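Local structure of CD180 antigen (Mus musculus, 3T6Q) at residues L280-L285 with T302-V307; S291-L297 with Q318-F324. The protein may cooperate with MD-1 and TLR4 in the innate response of B cells to bacterial lipopolysaccharide, leading to NF-kappa-B activation. All coordinates share one frame; numbering follows the deposited sequence. Where two conformers were deposited one is given.

Interaction 1: residues L280-L285 with T302-V307; sequences LQELDL and TLKKLV
Glu282 and Lys305 lie side by side on neighbouring parallel strands and point the same way, the carboxylate resting along the aliphatic part of the lysine, with OE2 of Glu282 3.5 Å from CD of Lys305. Both chains run extended beyond CG; OE2 of Glu282 and NZ of Lys305 are 4.0 Å apart, beyond a salt bridge, and a water links them. On the same face, CG of Asp284 meets CB of Val307 at 3.7 Å, while OD1 of Asp284 is hydrogen-bonded to Thr286 OG1. Leu283 and Leu306 point to the other face and lie alongside each other, CD2 of Leu283 3.9 Å from CD1 of Leu306. Leu303, just before its strand, brings CD1 against CB of Leu283 and over the flat face of the Gln281 carbonyl group. Lys304 bends at chi2 (-58°), bringing NZ back to a lone pair of Gln281 OE1 at 2.9 Å; the same NZ also donates to Thr302 O. Gln281 O accepts from both Lys304 N and Lys305 N, and Leu283 N to Lys305 O, Val307 N to Leu283 O and Leu285 N to Val307 O continue the pairing. These are the short parallel strands of LRR 9 and LRR 10, adjacent in a Toll-like receptor leucine-rich-repeat solenoid, their leucines turned inward.

Interaction 2: residues S291-L297 with Q318-F324; sequences SELPSGL and QISASNF
Asn323 lays its carboxamide against CB of Leu297, with CG of Asn323 3.4 Å from that carbon, and the two side chains cross at about a right angle. The contact joins equivalent loops of consecutive leucine-rich repeats, LRR 9 and LRR 10, in the solenoid, each following its repeat's strand. Both ends of the amide are used: ND2 of Asn323 donates to Pro294 O at 2.9 Å, almost straight (168°) and nearly in the amide plane, while OD1 takes Leu297 N from well above the carbonyl plane. A water shared with Gly296 N and Ser322 OG donates to the same OD1, so the amide is held from several directions, which should fix its rotation.

Nearer the start of both segments, one backbone bond and one hydroxyl bond join the loops. Leu293 N donates to Gln318 O at 2.7 Å, approaching nearly along the C=O axis. The chi1 of Ser320, -64°, turns its OG to the Leu293 carbonyl, and the hydroxyl donates to Leu293 O from above the carbonyl plane. Gln318 extends past Glu292, CB against CB, and OE1 of Gln318 accepts from the backbone N atoms of Glu314 and Asn315. On the inner side, CD1 of Leu293 meets the Phe324 ring at its edge, in the ring plane, 3.9 Å from CZ of Phe324, the two side chains crossing at about a right angle; CB of Asn323 covers one ring face over its centre. The buried O of Ile319 has no polar partner in the model, and Leu293 CD1 lies 3.6 Å from that Ile319 O.

Both contacts join the same two units, LRR 9 and LRR 10, at different points of the turn: interaction 1 through the parallel strands, interaction 2 through the loops that follow them. Their centres are 13 Å apart, and they meet in the hydrophobic core, where CD2 of Leu306 packs on CZ of Phe324 at 3.6 Å. The leucine face of the strands and the inner side of the loops thus share one interior. A mannose of a glycan attached to the protein lies about 10 Å from the side chain of Val307 in interaction 1. The copper ion, bound by Glu249 and His275, is about 13 Å from the side chain of Leu297 in interaction 2.

Interaction 1: residues L280-L285 with T302-V307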
loop_
_atom_site.group_PDB
_atom_site.type_symbol
_atom_site.label_atom_id
_atom_site.label_comp_id
_atom_site.label_asym_id
_atom_site.label_seq_id
_atom_site.Cartn_x
_atom_site.Cartn_y
_atom_site.Cartn_z
ATOM N N LEU A 280 -16.730 10.591 33.588
ATOM C CA LEU A 280 -15.731 11.406 32.848
ATOM C C LEU A 280 -15.209 12.608 33.616
ATOM O O LEU A 280 -15.955 13.315 34.302
ATOM C CB LEU A 280 -16.253 11.900 31.489
ATOM C CG LEU A 280 -16.161 10.996 30.244
ATOM C CD1 LEU A 280 -14.736 10.722 29.813
ATOM C CD2 LEU A 280 -16.920 9.680 30.432
ATOM N N GLN A 281 -13.906 12.834 33.480
ATOM C CA GLN A 281 -13.304 14.041 34.000
ATOM C C GLN A 281 -13.201 15.136 32.939
ATOM O O GLN A 281 -13.255 16.323 33.277
ATOM C CB GLN A 281 -11.930 13.729 34.596
ATOM C CG GLN A 281 -11.980 12.684 35.744
ATOM C CD GLN A 281 -12.879 13.085 36.890
ATOM O OE1 GLN A 281 -12.646 14.091 37.572
ATOM N NE2 GLN A 281 -13.909 12.285 37.129
ATOM N N GLU A 282 -13.001 14.745 31.675
ATOM C CA GLU A 282 -12.773 15.725 30.618
ATOM C C GLU A 282 -13.581 15.321 29.409
ATOM O O GLU A 282 -13.598 14.121 29.044
ATOM C CB GLU A 282 -11.317 15.754 30.174
ATOM C CG GLU A 282 -10.324 15.886 31.297
ATOM C CD GLU A 282 -8.938 16.269 30.774
ATOM O OE1 GLU A 282 -8.791 16.591 29.533
ATOM O OE2 GLU A 282 -8.011 16.233 31.615
ATOM N N LEU A 283 -14.256 16.300 28.809
ATOM C CA LEU A 283 -15.083 16.031 27.624
ATOM C C LEU A 283 -14.777 17.099 26.562
ATOM O O LEU A 283 -14.808 18.321 26.832
ATOM C CB LEU A 283 -16.590 16.023 27.973
ATOM C CG LEU A 283 -17.607 16.119 26.827
ATOM C CD1 LEU A 283 -17.503 14.835 26.000
ATOM C CD2 LEU A 283 -18.965 16.257 27.486
ATOM N N ASP A 284 -14.471 16.636 25.365
ATOM C CA ASP A 284 -14.118 17.568 24.266
ATOM C C ASP A 284 -15.155 17.487 23.147
ATOM O O ASP A 284 -15.245 16.468 22.443
ATOM C CB ASP A 284 -12.723 17.241 23.707
ATOM C CG ASP A 284 -12.178 18.358 22.810
ATOM O OD1 ASP A 284 -12.953 18.895 21.958
ATOM O OD2 ASP A 284 -10.988 18.728 23.003
ATOM N N LEU A 285 -15.892 18.577 22.941
ATOM C CA LEU A 285 -16.932 18.636 21.884
ATOM C C LEU A 285 -16.599 19.689 20.814
ATOM O O LEU A 285 -17.490 20.382 20.313
ATOM C CB LEU A 285 -18.281 18.896 22.528
ATOM C CG LEU A 285 -18.773 17.777 23.492
ATOM C CD1 LEU A 285 -19.986 18.265 24.284
ATOM C CD2 LEU A 285 -19.143 16.508 22.716
ATOM N N THR A 302 -20.189 16.069 37.684
ATOM C CA THR A 302 -18.807 15.984 38.243
ATOM C C THR A 302 -17.676 16.103 37.202
ATOM O O THR A 302 -16.496 15.936 37.536
ATOM C CB THR A 302 -18.587 14.746 39.168
ATOM O OG1 THR A 302 -18.546 13.554 38.377
ATOM C CG2 THR A 302 -19.732 14.605 40.229
ATOM N N LEU A 303 -18.025 16.470 35.956
ATOM C CA LEU A 303 -17.030 16.769 34.938
ATOM C C LEU A 303 -16.131 17.927 35.395
ATOM O O LEU A 303 -16.645 18.911 35.943
ATOM C CB LEU A 303 -17.751 17.193 33.616
ATOM C CG LEU A 303 -16.864 17.322 32.381
ATOM C CD1 LEU A 303 -16.464 15.935 31.898
ATOM C CD2 LEU A 303 -17.647 18.135 31.341
ATOM N N LYS A 304 -14.815 17.815 35.157
ATOM C CA LYS A 304 -13.874 18.872 35.529
ATOM C C LYS A 304 -13.479 19.802 34.352
ATOM O O LYS A 304 -13.270 21.013 34.540
ATOM C CB LYS A 304 -12.620 18.253 36.163
ATOM C CG LYS A 304 -12.934 17.273 37.317
ATOM C CD LYS A 304 -13.742 17.920 38.450
ATOM C CE LYS A 304 -13.714 17.007 39.709
ATOM N NZ LYS A 304 -14.316 15.696 39.321
ATOM N N LYS A 305 -13.357 19.236 33.160
ATOM C CA LYS A 305 -12.858 20.023 32.001
ATOM C C LYS A 305 -13.801 19.831 30.833
ATOM O O LYS A 305 -14.166 18.694 30.516
ATOM C CB LYS A 305 -11.425 19.627 31.591
ATOM C CG LYS A 305 -10.445 19.674 32.775
ATOM C CD LYS A 305 -8.977 19.528 32.337
ATOM C CE LYS A 305 -8.042 19.389 33.520
ATOM N NZ LYS A 305 -6.649 19.715 33.093
ATOM N N LEU A 306 -14.168 20.936 30.190
ATOM C CA LEU A 306 -15.091 20.902 29.077
ATOM C C LEU A 306 -14.565 21.789 27.933
ATOM O O LEU A 306 -14.165 22.939 28.154
ATOM C CB LEU A 306 -16.495 21.387 29.516
ATOM C CG LEU A 306 -17.615 21.425 28.463
ATOM C CD1 LEU A 306 -17.924 20.033 27.869
ATOM C CD2 LEU A 306 -18.886 22.080 29.041
ATOM N N VAL A 307 -14.570 21.246 26.718
ATOM C CA VAL A 307 -14.144 22.025 25.589
ATOM C C VAL A 307 -15.338 22.170 24.645
ATOM O O VAL A 307 -15.860 21.157 24.145
ATOM C CB VAL A 307 -12.991 21.352 24.836
ATOM C CG1 VAL A 307 -12.597 22.207 23.594
ATOM C CG2 VAL A 307 -11.763 21.159 25.751
HETATM O O HOH W 1 -6.242 18.149 30.269
#

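Interaction 2: residues S291-L297 with Q318-F324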
loop_
_atom_site.group_PDB
_atom_site.type_symbol
_atom_site.label_atom_id
_atom_site.label_comp_id
_atom_site.label_asym_id
_atom_site.label_seq_id
_atom_site.Cartn_x
_atom_site.Cartn_y
_atom_site.Cartn_z
ATOM N N SER A 291 -25.316 24.800 18.797
ATOM C CA SER A 291 -25.797 26.196 18.835
ATOM C C SER A 291 -26.292 26.538 20.243
ATOM O O SER A 291 -26.480 27.710 20.585
ATOM C CB SER A 291 -26.926 26.403 17.824
ATOM O OG SER A 291 -27.967 25.485 18.091
ATOM N N GLU A 292 -26.524 25.502 21.056
ATOM C CA GLU A 292 -26.981 25.684 22.449
ATOM C C GLU A 292 -26.977 24.307 23.130
ATOM O O GLU A 292 -26.982 23.277 22.440
ATOM C CB GLU A 292 -28.417 26.299 22.540
ATOM C CG GLU A 292 -29.568 25.415 22.053
ATOM C CD GLU A 292 -30.927 26.091 22.223
ATOM O OE1 GLU A 292 -31.681 25.714 23.134
ATOM O OE2 GLU A 292 -31.237 27.027 21.469
ATOM N N LEU A 293 -27.014 24.322 24.458
ATOM C CA LEU A 293 -27.167 23.110 25.259
ATOM C C LEU A 293 -28.392 23.300 26.148
ATOM O O LEU A 293 -28.608 24.370 26.686
ATOM C CB LEU A 293 -25.909 22.830 26.104
ATOM C CG LEU A 293 -24.586 22.497 25.385
ATOM C CD1 LEU A 293 -23.471 22.397 26.372
ATOM C CD2 LEU A 293 -24.675 21.160 24.629
ATOM N N PRO A 294 -29.216 22.251 26.279
ATOM C CA PRO A 294 -30.420 22.324 27.114
ATOM C C PRO A 294 -30.012 22.366 28.576
ATOM O O PRO A 294 -28.919 21.894 28.909
ATOM C CB PRO A 294 -31.131 20.995 26.802
ATOM C CG PRO A 294 -30.037 20.097 26.306
ATOM C CD PRO A 294 -29.116 20.995 25.535
ATOM N N SER A 295 -30.846 22.921 29.445
ATOM C CA SER A 295 -30.648 22.747 30.882
ATOM C C SER A 295 -31.011 21.275 31.259
ATOM O O SER A 295 -31.585 20.578 30.454
ATOM C CB SER A 295 -31.519 23.728 31.666
ATOM O OG SER A 295 -32.882 23.556 31.266
ATOM N N GLY A 296 -30.688 20.827 32.469
ATOM C CA GLY A 296 -30.920 19.427 32.881
ATOM C C GLY A 296 -30.222 18.451 31.937
ATOM O O GLY A 296 -30.760 17.380 31.661
ATOM N N LEU A 297 -29.042 18.830 31.412
ATOM C CA LEU A 297 -28.222 17.955 30.581
ATOM C C LEU A 297 -27.500 17.000 31.536
ATOM O O LEU A 297 -26.364 17.269 31.932
ATOM C CB LEU A 297 -27.178 18.772 29.769
ATOM C CG LEU A 297 -26.302 18.053 28.723
ATOM C CD1 LEU A 297 -27.171 17.565 27.561
ATOM C CD2 LEU A 297 -25.204 18.969 28.163
ATOM N N GLN A 318 -26.280 30.187 26.602
ATOM C CA GLN A 318 -26.759 29.010 25.875
ATOM C C GLN A 318 -25.944 27.722 26.143
ATOM O O GLN A 318 -26.335 26.650 25.664
ATOM C CB GLN A 318 -26.788 29.282 24.362
ATOM C CG GLN A 318 -27.879 30.263 23.885
ATOM C CD GLN A 318 -27.749 30.600 22.411
ATOM O OE1 GLN A 318 -26.663 30.922 21.928
ATOM N NE2 GLN A 318 -28.859 30.544 21.686
ATOM N N ILE A 319 -24.823 27.816 26.871
ATOM C CA ILE A 319 -24.120 26.603 27.272
ATOM C C ILE A 319 -24.796 25.975 28.496
ATOM O O ILE A 319 -24.499 24.820 28.821
ATOM C CB ILE A 319 -22.583 26.775 27.465
ATOM C CG1 ILE A 319 -22.240 27.510 28.791
ATOM C CG2 ILE A 319 -21.979 27.501 26.251
ATOM C CD1 ILE A 319 -20.818 27.254 29.312
ATOM N N SER A 320 -25.692 26.727 29.153
ATOM C CA SER A 320 -26.395 26.267 30.362
ATOM C C SER A 320 -25.433 25.736 31.423
ATOM O O SER A 320 -25.425 24.527 31.725
ATOM C CB SER A 320 -27.423 25.169 29.992
ATOM O OG SER A 320 -28.438 25.715 29.150
ATOM N N ALA A 321 -24.636 26.637 31.989
ATOM C CA ALA A 321 -23.551 26.273 32.879
ATOM C C ALA A 321 -24.027 25.596 34.172
ATOM O O ALA A 321 -23.204 25.020 34.905
ATOM C CB ALA A 321 -22.742 27.541 33.216
ATOM N N SER A 322 -25.330 25.711 34.477
ATOM C CA SER A 322 -25.959 24.965 35.583
ATOM C C SER A 322 -25.740 23.446 35.397
ATOM O O SER A 322 -25.770 22.713 36.353
ATOM C CB SER A 322 -27.471 25.279 35.660
ATOM O OG SER A 322 -28.099 24.910 34.413
ATOM N N ASN A 323 -25.505 22.987 34.170
ATOM C CA ASN A 323 -25.174 21.586 33.896
ATOM C C ASN A 323 -23.831 21.115 34.472
ATOM O O ASN A 323 -23.611 19.924 34.609
ATOM C CB ASN A 323 -25.109 21.345 32.403
ATOM C CG ASN A 323 -26.457 21.461 31.745
ATOM O OD1 ASN A 323 -27.487 21.083 32.322
ATOM N ND2 ASN A 323 -26.468 21.984 30.512
ATOM N N PHE A 324 -22.906 22.039 34.743
ATOM C CA PHE A 324 -21.515 21.621 35.021
ATOM C C PHE A 324 -20.973 22.226 36.317
ATOM O O PHE A 324 -19.940 22.922 36.271
ATOM C CB PHE A 324 -20.591 22.034 33.859
ATOM C CG PHE A 324 -21.209 21.861 32.498
ATOM C CD1 PHE A 324 -21.408 20.596 31.979
ATOM C CD2 PHE A 324 -21.567 22.974 31.744
ATOM C CE1 PHE A 324 -21.959 20.415 30.722
ATOM C CE2 PHE A 324 -22.106 22.806 30.481
ATOM C CZ PHE A 324 -22.317 21.531 29.983
HETATM O O HOH W 2 -27.674 29.591 19.019
HETATM O O HOH W 3 -29.145 22.433 34.198
HETATM O O HOH W 4 -24.927 17.476 34.146
#